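Local coordinates for protein shikimate kinase (Aquifex aeolicus, PDB 2PT5) that probably catalyses the magnesium-dependent transfer of phosphate from ATP to the 3-hydroxyl group of shikimate, a step on the way to chorismate, at residues E59-V62 and L63-S67; G81-E84 and E85-N88; E132-K135 and I136-A140. All blocks are in the same frame, centred on the assembly; numbering follows the deposited sequence.

Interaction 1. Residues E59-V62 and L63-S67; sequences EFEV and LKDLS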
ATOM      1  N   GLU A  59      11.083  -5.329   3.855  1.00 47.13           N
ATOM      2  CA  GLU A  59       9.653  -5.064   3.861  1.00 47.97           C
ATOM      3  C   GLU A  59       8.862  -6.316   3.475  1.00 47.48           C
ATOM      4  O   GLU A  59       7.739  -6.519   3.940  1.00 39.98           O
ATOM      5  CB  GLU A  59       9.310  -3.879   2.942  1.00 47.89           C
ATOM      6  CG  GLU A  59       9.512  -4.113   1.457  1.00 54.91           C
ATOM      7  CD  GLU A  59       9.282  -2.849   0.633  1.00 61.13           C
ATOM      8  OE1 GLU A  59       9.334  -2.938  -0.614  1.00 63.11           O
ATOM      9  OE2 GLU A  59       9.054  -1.768   1.227  1.00 55.17           O
ATOM     10  N   PHE A  60       9.446  -7.170   2.640  1.00 47.23           N
ATOM     11  CA  PHE A  60       8.734  -8.383   2.272  1.00 47.43           C
ATOM     12  C   PHE A  60       8.723  -9.311   3.491  1.00 47.88           C
ATOM     13  O   PHE A  60       7.719  -9.963   3.780  1.00 46.17           O
ATOM     14  CB  PHE A  60       9.395  -9.069   1.078  1.00 47.90           C
ATOM     15  CG  PHE A  60       8.533 -10.118   0.434  1.00 45.66           C
ATOM     16  CD1 PHE A  60       7.223 -10.327   0.862  1.00 44.71           C
ATOM     17  CD2 PHE A  60       9.028 -10.901  -0.599  1.00 50.05           C
ATOM     18  CE1 PHE A  60       6.424 -11.297   0.279  1.00 37.52           C
ATOM     19  CE2 PHE A  60       8.233 -11.876  -1.193  1.00 48.05           C
ATOM     20  CZ  PHE A  60       6.928 -12.073  -0.749  1.00 46.59           C
ATOM     21  N   GLU A  61       9.839  -9.353   4.213  1.00 48.58           N
ATOM     22  CA  GLU A  61       9.936 -10.177   5.415  1.00 50.05           C
ATOM     23  C   GLU A  61       8.891  -9.702   6.415  1.00 47.01           C
ATOM     24  O   GLU A  61       8.169 -10.506   7.014  1.00 43.85           O
ATOM     25  CB  GLU A  61      11.321 -10.047   6.056  1.00 59.77           C
ATOM     26  CG  GLU A  61      11.387 -10.619   7.476  1.00 74.07           C
ATOM     27  CD  GLU A  61      12.679 -10.284   8.210  1.00 81.90           C
ATOM     28  OE1 GLU A  61      12.762 -10.581   9.422  1.00 83.86           O
ATOM     29  OE2 GLU A  61      13.608  -9.729   7.581  1.00 86.81           O
ATOM     30  N   VAL A  62       8.824  -8.386   6.591  1.00 41.28           N
ATOM     31  CA  VAL A  62       7.880  -7.791   7.521  1.00 39.49           C
ATOM     32  C   VAL A  62       6.449  -8.119   7.111  1.00 39.02           C
ATOM     33  O   VAL A  62       5.587  -8.348   7.962  1.00 35.06           O
ATOM     34  CB  VAL A  62       8.064  -6.257   7.589  1.00 38.06           C
ATOM     35  CG1 VAL A  62       7.011  -5.645   8.480  1.00 29.79           C
ATOM     36  CG2 VAL A  62       9.458  -5.928   8.118  1.00 43.20           C
ATOM     37  N   LEU A  63       6.204  -8.141   5.803  1.00 36.39           N
ATOM     38  CA  LEU A  63       4.878  -8.441   5.296  1.00 37.40           C
ATOM     39  C   LEU A  63       4.477  -9.839   5.731  1.00 40.10           C
ATOM     40  O   LEU A  63       3.378 -10.042   6.257  1.00 39.33           O
ATOM     41  CB  LEU A  63       4.852  -8.359   3.769  1.00 34.49           C
ATOM     42  CG  LEU A  63       3.540  -8.782   3.113  1.00 36.42           C
ATOM     43  CD1 LEU A  63       2.419  -7.845   3.562  1.00 37.38           C
ATOM     44  CD2 LEU A  63       3.697  -8.753   1.584  1.00 41.59           C
ATOM     45  N   LYS A  64       5.368 -10.802   5.507  1.00 39.83           N
ATOM     46  CA  LYS A  64       5.096 -12.183   5.882  1.00 42.76           C
ATOM     47  C   LYS A  64       4.854 -12.331   7.385  1.00 38.74           C
ATOM     48  O   LYS A  64       3.884 -12.963   7.796  1.00 39.97           O
ATOM     49  CB  LYS A  64       6.246 -13.102   5.459  1.00 43.97           C
ATOM     50  CG  LYS A  64       6.503 -13.164   3.965  1.00 45.09           C
ATOM     51  CD  LYS A  64       7.070 -14.530   3.598  1.00 51.52           C
ATOM     52  CE  LYS A  64       7.951 -14.478   2.359  1.00 56.82           C
ATOM     53  NZ  LYS A  64       9.204 -13.707   2.613  1.00 59.26           N
ATOM     54  N   ASP A  65       5.727 -11.744   8.198  1.00 37.83           N
ATOM     55  CA  ASP A  65       5.579 -11.816   9.654  1.00 38.96           C
ATOM     56  C   ASP A  65       4.215 -11.273  10.109  1.00 39.08           C
ATOM     57  O   ASP A  65       3.537 -11.869  10.953  1.00 37.88           O
ATOM     58  CB  ASP A  65       6.711 -11.037  10.338  1.00 46.55           C
ATOM     59  CG  ASP A  65       8.075 -11.688  10.140  1.00 52.74           C
ATOM     60  OD1 ASP A  65       9.066 -11.184  10.713  1.00 54.42           O
ATOM     61  OD2 ASP A  65       8.156 -12.703   9.412  1.00 54.89           O
ATOM     62  N   LEU A  66       3.822 -10.133   9.551  1.00 37.88           N
ATOM     63  CA  LEU A  66       2.534  -9.515   9.867  1.00 37.86           C
ATOM     64  C   LEU A  66       1.382 -10.433   9.436  1.00 36.94           C
ATOM     65  O   LEU A  66       0.322 -10.474  10.075  1.00 36.92           O
ATOM     66  CB  LEU A  66       2.417  -8.162   9.143  1.00 28.83           C
ATOM     67  CG  LEU A  66       2.886  -6.863   9.823  1.00 35.90           C
ATOM     68  CD1 LEU A  66       4.196  -7.045  10.559  1.00 35.74           C
ATOM     69  CD2 LEU A  66       3.018  -5.777   8.760  1.00 31.61           C
ATOM     70  N   SER A  67       1.603 -11.166   8.347  1.00 39.50           N
ATOM     71  CA  SER A  67       0.605 -12.077   7.794  1.00 41.74           C
ATOM     72  C   SER A  67       0.418 -13.364   8.594  1.00 42.90           C
ATOM     73  O   SER A  67      -0.354 -14.235   8.193  1.00 40.24           O
ATOM     74  CB  SER A  67       0.961 -12.429   6.352  1.00 41.39           C
ATOM     75  OG  SER A  67       0.975 -11.265   5.546  1.00 44.96           O
TER
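Phe60 carries CG anti to its backbone N (chi1 -165°), while Lys64, one turn on, has CG beside its own N and a chain bent at chi4 (67°), and together these bring the ammonium group over the ring. NZ lies 4.1 Å from the centroid of the Phe60 ring and only 3° off the ring normal, a cation-pi contact, and CE of Lys64 adds a CH-pi contact to the same face. CD2 of Leu63 reaches the ring obliquely, 3.9 Å from CD1 of Phe60. Val62 faces helix 31-39 and Leu66 faces strand 72-75; between them CG1 of Val62 meets CD1 of Leu66 at 3.8 Å, the two side chains lying alongside each other, and branched aliphatic residues suit this buried side. An alanine in place of Lys64 would probably lose the cation-pi and CH-pi contacts and leave that face of Phe60 without its lysine cover. Beneath the side chains run the i to i+4 bonds of helix 52-66, such as Asp65 N to Glu61 O. Glu61 OE1 and Asp65 OD1 stand 4.0 Å apart, like charges that Arg38 answers with a salt bridge to Glu61 and a long, weak ion pair to Asp65, so their mutual repulsion is likely to be eased.

Interaction 2. Residues G81-E84 and E85-N88; sequences GANE and EALN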
ATOM      1  N   GLY A  81       3.634  -3.076  -2.983  1.00 33.72           N
ATOM      2  CA  GLY A  81       2.389  -3.404  -3.658  1.00 33.76           C
ATOM      3  C   GLY A  81       2.578  -3.625  -5.149  1.00 33.82           C
ATOM      4  O   GLY A  81       1.745  -4.238  -5.810  1.00 28.28           O
ATOM      5  N   ALA A  82       3.679  -3.114  -5.688  1.00 37.69           N
ATOM      6  CA  ALA A  82       3.969  -3.264  -7.109  1.00 39.47           C
ATOM      7  C   ALA A  82       4.882  -4.474  -7.328  1.00 42.34           C
ATOM      8  O   ALA A  82       5.295  -4.756  -8.455  1.00 42.25           O
ATOM      9  CB  ALA A  82       4.634  -1.986  -7.649  1.00 33.55           C
ATOM     10  N   ASN A  83       5.189  -5.178  -6.238  1.00 42.63           N
ATOM     11  CA  ASN A  83       6.044  -6.372  -6.273  1.00 42.53           C
ATOM     12  C   ASN A  83       5.142  -7.594  -6.482  1.00 43.71           C
ATOM     13  O   ASN A  83       4.475  -8.051  -5.553  1.00 42.45           O
ATOM     14  CB  ASN A  83       6.801  -6.495  -4.943  1.00 39.02           C
ATOM     15  CG  ASN A  83       7.782  -7.655  -4.920  1.00 42.03           C
ATOM     16  OD1 ASN A  83       7.456  -8.770  -5.313  1.00 41.92           O
ATOM     17  ND2 ASN A  83       8.993  -7.395  -4.438  1.00 42.96           N
ATOM     18  N   GLU A  84       5.123  -8.124  -7.700  1.00 46.08           N
ATOM     19  CA  GLU A  84       4.272  -9.263  -8.013  1.00 45.04           C
ATOM     20  C   GLU A  84       4.459 -10.486  -7.119  1.00 46.93           C
ATOM     21  O   GLU A  84       3.494 -11.186  -6.810  1.00 44.79           O
ATOM     22  CB  GLU A  84       4.430  -9.635  -9.488  1.00 49.34           C
ATOM     23  CG  GLU A  84       3.776  -8.608 -10.407  1.00 52.73           C
ATOM     24  CD  GLU A  84       3.684  -9.071 -11.842  1.00 50.94           C
ATOM     25  OE1 GLU A  84       4.631  -8.811 -12.615  1.00 40.09           O
ATOM     26  OE2 GLU A  84       2.660  -9.702 -12.186  1.00 52.67           O
ATOM     27  N   GLU A  85       5.682 -10.749  -6.686  1.00 43.35           N
ATOM     28  CA  GLU A  85       5.886 -11.888  -5.807  1.00 47.82           C
ATOM     29  C   GLU A  85       5.105 -11.611  -4.520  1.00 45.89           C
ATOM     30  O   GLU A  85       4.282 -12.420  -4.086  1.00 43.27           O
ATOM     31  CB  GLU A  85       7.369 -12.065  -5.489  1.00 52.47           C
ATOM     32  CG  GLU A  85       7.710 -13.426  -4.903  1.00 61.83           C
ATOM     33  CD  GLU A  85       9.206 -13.632  -4.744  1.00 68.94           C
ATOM     34  OE1 GLU A  85       9.768 -13.206  -3.711  1.00 69.69           O
ATOM     35  OE2 GLU A  85       9.823 -14.212  -5.663  1.00 74.16           O
ATOM     36  N   ALA A  86       5.370 -10.457  -3.916  1.00 41.21           N
ATOM     37  CA  ALA A  86       4.695 -10.063  -2.690  1.00 41.13           C
ATOM     38  C   ALA A  86       3.189 -10.015  -2.908  1.00 39.04           C
ATOM     39  O   ALA A  86       2.414 -10.347  -2.009  1.00 41.37           O
ATOM     40  CB  ALA A  86       5.203  -8.700  -2.224  1.00 44.94           C
ATOM     41  N   LEU A  87       2.769  -9.610  -4.101  1.00 37.65           N
ATOM     42  CA  LEU A  87       1.345  -9.529  -4.395  1.00 39.00           C
ATOM     43  C   LEU A  87       0.733 -10.927  -4.454  1.00 41.77           C
ATOM     44  O   LEU A  87      -0.367 -11.149  -3.944  1.00 36.45           O
ATOM     45  CB  LEU A  87       1.111  -8.777  -5.712  1.00 36.69           C
ATOM     46  CG  LEU A  87      -0.331  -8.425  -6.112  1.00 38.96           C
ATOM     47  CD1 LEU A  87      -1.053  -7.680  -4.986  1.00 36.55           C
ATOM     48  CD2 LEU A  87      -0.294  -7.570  -7.364  1.00 40.54           C
ATOM     49  N   ASN A  88       1.444 -11.873  -5.068  1.00 42.22           N
ATOM     50  CA  ASN A  88       0.934 -13.238  -5.152  1.00 41.32           C
ATOM     51  C   ASN A  88       0.909 -13.866  -3.767  1.00 39.80           C
ATOM     52  O   ASN A  88       0.022 -14.660  -3.454  1.00 40.74           O
ATOM     53  CB  ASN A  88       1.778 -14.074  -6.110  1.00 46.86           C
ATOM     54  CG  ASN A  88       1.423 -13.813  -7.556  1.00 52.33           C
ATOM     55  OD1 ASN A  88       0.251 -13.868  -7.934  1.00 56.92           O
ATOM     56  ND2 ASN A  88       2.429 -13.530  -8.376  1.00 52.38           N
TER
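The side chain of Asn83 meets the backbone N-H of Ala86 in the polar contact of this turn. Ala86 N donates to OD1 of Asn83 over 3.0 Å, the N-H pointing almost straight at the oxygen (173°), although the donor sits above the plane of the amide, 50° out of it. Asn83 is thus the N-cap of helix 84-91. A chi1 near 180° sets its amide beside its own carbonyl carbon, where OD1 can meet the N-H groups that follow. Asparagine suits the place because its short side chain presents a carbonyl oxygen to a backbone N-H that has no preceding helical turn to pair with.

The backbone bonds begin at the same residue: Leu87 N donates to Asn83 O at 2.7 Å, and Asn88 N to Glu84 O at 2.8 Å. The capped helix follows the short helix 78-81, which holds Gly78, a residue predicted to bind the substrate.

Apolar packing is light within the turn itself. CB of Ala86 rests 3.8 Å from CB of Asn83, a fit that a small methyl allows, and it also packs on Phe60 and Leu63 of helix 52-66. The buried Leu87 packs on Ile136 of helix 127-137, while its CD2 makes a loose methyl-to-carbonyl contact with Gly81 O at 4.2 Å.

Glu84 and Glu85 are exposed, though Glu84 also packs on Lys139 and Ile136 and Glu85 on Phe60. Acidic residues in the first turn are likely to interact favourably with the positive end of the helix dipole.

Interaction 3. Residues E132-K135 and I136-A140; sequences ERRK and IYSKA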
ATOM      1  N   GLU A 132       3.526   1.874 -14.913  1.00 28.45           N
ATOM      2  CA  GLU A 132       3.899   0.470 -14.700  1.00 34.00           C
ATOM      3  C   GLU A 132       3.476  -0.107 -13.355  1.00 33.03           C
ATOM      4  O   GLU A 132       2.999  -1.240 -13.291  1.00 35.23           O
ATOM      5  CB  GLU A 132       5.411   0.270 -14.899  1.00 34.82           C
ATOM      6  CG  GLU A 132       5.881   0.487 -16.344  1.00 35.70           C
ATOM      7  CD  GLU A 132       5.073  -0.321 -17.345  1.00 35.09           C
ATOM      8  OE1 GLU A 132       4.858  -1.532 -17.112  1.00 39.94           O
ATOM      9  OE2 GLU A 132       4.649   0.254 -18.370  1.00 41.32           O
ATOM     10  N   ARG A 133       3.652   0.651 -12.278  1.00 28.99           N
ATOM     11  CA  ARG A 133       3.238   0.148 -10.976  1.00 27.10           C
ATOM     12  C   ARG A 133       1.716  -0.036 -10.979  1.00 30.92           C
ATOM     13  O   ARG A 133       1.207  -1.018 -10.443  1.00 31.95           O
ATOM     14  CB  ARG A 133       3.661   1.105  -9.841  1.00 26.75           C
ATOM     15  CG  ARG A 133       5.168   1.107  -9.540  1.00 28.49           C
ATOM     16  CD  ARG A 133       5.508   1.860  -8.243  1.00 32.59           C
ATOM     17  NE  ARG A 133       6.855   1.530  -7.769  1.00 29.90           N
ATOM     18  CZ  ARG A 133       7.411   2.010  -6.657  1.00 30.38           C
ATOM     19  NH1 ARG A 133       6.753   2.855  -5.879  1.00 26.94           N
ATOM     20  NH2 ARG A 133       8.631   1.645  -6.322  1.00 31.78           N
ATOM     21  N   ARG A 134       0.993   0.898 -11.602  1.00 26.84           N
ATOM     22  CA  ARG A 134      -0.468   0.812 -11.647  1.00 30.44           C
ATOM     23  C   ARG A 134      -0.963  -0.467 -12.343  1.00 29.65           C
ATOM     24  O   ARG A 134      -2.037  -0.984 -12.027  1.00 30.64           O
ATOM     25  CB  ARG A 134      -1.053   2.051 -12.344  1.00 32.59           C
ATOM     26  CG  ARG A 134      -2.572   2.110 -12.307  1.00 31.95           C
ATOM     27  CD  ARG A 134      -3.119   3.520 -12.571  1.00 35.67           C
ATOM     28  NE  ARG A 134      -4.577   3.538 -12.461  1.00 39.42           N
ATOM     29  CZ  ARG A 134      -5.417   3.068 -13.387  1.00 52.02           C
ATOM     30  NH1 ARG A 134      -4.954   2.548 -14.522  1.00 52.97           N
ATOM     31  NH2 ARG A 134      -6.727   3.073 -13.163  1.00 47.49           N
ATOM     32  N   LYS A 135      -0.182  -0.971 -13.291  1.00 29.71           N
ATOM     33  CA  LYS A 135      -0.536  -2.192 -14.013  1.00 29.82           C
ATOM     34  C   LYS A 135      -0.498  -3.371 -13.040  1.00 29.90           C
ATOM     35  O   LYS A 135      -1.296  -4.308 -13.139  1.00 30.01           O
ATOM     36  CB  LYS A 135       0.451  -2.440 -15.164  1.00 27.81           C
ATOM     37  CG  LYS A 135       0.247  -1.526 -16.365  1.00 34.78           C
ATOM     38  CD  LYS A 135       1.332  -1.726 -17.436  1.00 34.93           C
ATOM     39  CE  LYS A 135       1.165  -0.722 -18.573  1.00 32.04           C
ATOM     40  NZ  LYS A 135       2.359  -0.642 -19.480  1.00 36.98           N
ATOM     41  N   ILE A 136       0.439  -3.323 -12.102  1.00 27.71           N
ATOM     42  CA  ILE A 136       0.551  -4.382 -11.115  1.00 31.73           C
ATOM     43  C   ILE A 136      -0.584  -4.202 -10.094  1.00 34.69           C
ATOM     44  O   ILE A 136      -1.301  -5.149  -9.781  1.00 35.33           O
ATOM     45  CB  ILE A 136       1.915  -4.335 -10.398  1.00 34.54           C
ATOM     46  CG1 ILE A 136       3.055  -4.398 -11.429  1.00 33.83           C
ATOM     47  CG2 ILE A 136       2.017  -5.484  -9.404  1.00 30.95           C
ATOM     48  CD1 ILE A 136       3.022  -5.628 -12.330  1.00 31.07           C
ATOM     49  N   TYR A 137      -0.757  -2.983  -9.593  1.00 35.20           N
ATOM     50  CA  TYR A 137      -1.822  -2.721  -8.625  1.00 35.14           C
ATOM     51  C   TYR A 137      -3.153  -3.260  -9.136  1.00 36.10           C
ATOM     52  O   TYR A 137      -3.914  -3.877  -8.385  1.00 36.50           O
ATOM     53  CB  TYR A 137      -1.981  -1.219  -8.360  1.00 28.21           C
ATOM     54  CG  TYR A 137      -0.813  -0.535  -7.688  1.00 26.75           C
ATOM     55  CD1 TYR A 137      -0.009  -1.208  -6.774  1.00 25.98           C
ATOM     56  CD2 TYR A 137      -0.529   0.808  -7.952  1.00 27.99           C
ATOM     57  CE1 TYR A 137       1.057  -0.565  -6.140  1.00 25.28           C
ATOM     58  CE2 TYR A 137       0.530   1.461  -7.327  1.00 28.93           C
ATOM     59  CZ  TYR A 137       1.319   0.767  -6.422  1.00 25.93           C
ATOM     60  OH  TYR A 137       2.394   1.394  -5.832  1.00 31.90           O
ATOM     61  N   SER A 138      -3.423  -3.032 -10.423  1.00 36.66           N
ATOM     62  CA  SER A 138      -4.677  -3.465 -11.048  1.00 37.04           C
ATOM     63  C   SER A 138      -4.933  -4.960 -10.975  1.00 35.62           C
ATOM     64  O   SER A 138      -6.028  -5.409 -11.290  1.00 34.53           O
ATOM     65  CB  SER A 138      -4.734  -3.025 -12.522  1.00 41.42           C
ATOM     66  OG  SER A 138      -4.777  -1.611 -12.650  1.00 38.79           O
ATOM     67  N   LYS A 139      -3.933  -5.733 -10.570  1.00 36.65           N
ATOM     68  CA  LYS A 139      -4.102  -7.177 -10.470  1.00 38.00           C
ATOM     69  C   LYS A 139      -4.771  -7.559  -9.148  1.00 39.37           C
ATOM     70  O   LYS A 139      -4.960  -8.738  -8.854  1.00 37.47           O
ATOM     71  CB  LYS A 139      -2.740  -7.872 -10.599  1.00 40.02           C
ATOM     72  CG  LYS A 139      -2.082  -7.670 -11.964  1.00 39.89           C
ATOM     73  CD  LYS A 139      -0.718  -8.333 -12.042  1.00 42.96           C
ATOM     74  CE  LYS A 139      -0.171  -8.294 -13.464  1.00 38.61           C
ATOM     75  NZ  LYS A 139      -1.062  -9.020 -14.412  1.00 41.39           N
ATOM     76  N   ALA A 140      -5.146  -6.546  -8.372  1.00 36.10           N
ATOM     77  CA  ALA A 140      -5.779  -6.736  -7.071  1.00 38.89           C
ATOM     78  C   ALA A 140      -7.161  -7.386  -7.148  1.00 40.94           C
ATOM     79  O   ALA A 140      -7.892  -7.199  -8.119  1.00 42.79           O
ATOM     80  CB  ALA A 140      -5.887  -5.385  -6.356  1.00 36.75           C
TER
HETATM   81  O   HOH W   1       4.396   4.030  -5.589  1.00 44.40           O
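Arg133 and Tyr137 lie side by side, one helical turn apart and pointing the same way, with guanidinium and ring planes 66° apart. The aliphatic part of the arginine does the touching: its CB is 4.0 Å from CE2 of Tyr137, and its CD is equally far from the hydroxyl OH. Arg133 runs extended from CG to NE, which carries the guanidinium out to one side of the phenol, level with its hydroxyl, so that a water spans the interval. This water accepts from Arg133 NH1 at 2.6 Å in the plane of the guanidinium and makes a weak bond to Tyr137 OH. The stronger partner of that hydroxyl is the backbone oxygen of Gly78.

The Tyr137 ring also lies against the backbone, with Arg133 O 3.4 Å above one face and offset toward the rim; the same oxygen accepts from Tyr137 N. These residues lie in the C-terminal part of helix 127-137 in the P-loop kinase fold. Arg133 and Gly78 are predicted to bind the substrate, so Tyr137 probably helps to position that site, its aromatic body packed against Phe8 and Phe98 while its hydroxyl reaches a backbone carbonyl.

A type I beta turn runs from Tyr137 to Ala140. Ser138 grips Arg134 O twice, OG and N each at 2.9 Å and from opposite faces of the carbonyl plane. The guanidinium of Arg134 salt-bridges Asp100. On the outer side Lys135 NZ meets OE2 of Glu132 at 2.7 Å in a salt bridge on the syn side of the carboxylate.

Overall arrangement
The three contacts follow one another along the chain, none nested or crossing; each is local, spanning a helical turn, a helix start, or a helical stretch running into a beta turn. Interaction 1 lies at the end of helix 52-66, before strand 72-75; interaction 2 opens helix 84-91, before strand 95-100; interaction 3 lies toward the C-terminal end of helix 127-137, before strand 142-145. In space interaction 2 is the middle member. Phe60 CZ packs on Ala86 CA at 3.6 Å on one flank, and Ala82 O approaches Ile136 CG2 at 3.5 Å on another. Interactions 1 and 3 do not touch, so the 81-88 segment, loop and helix start, lies between helices 52-66 and 127-137.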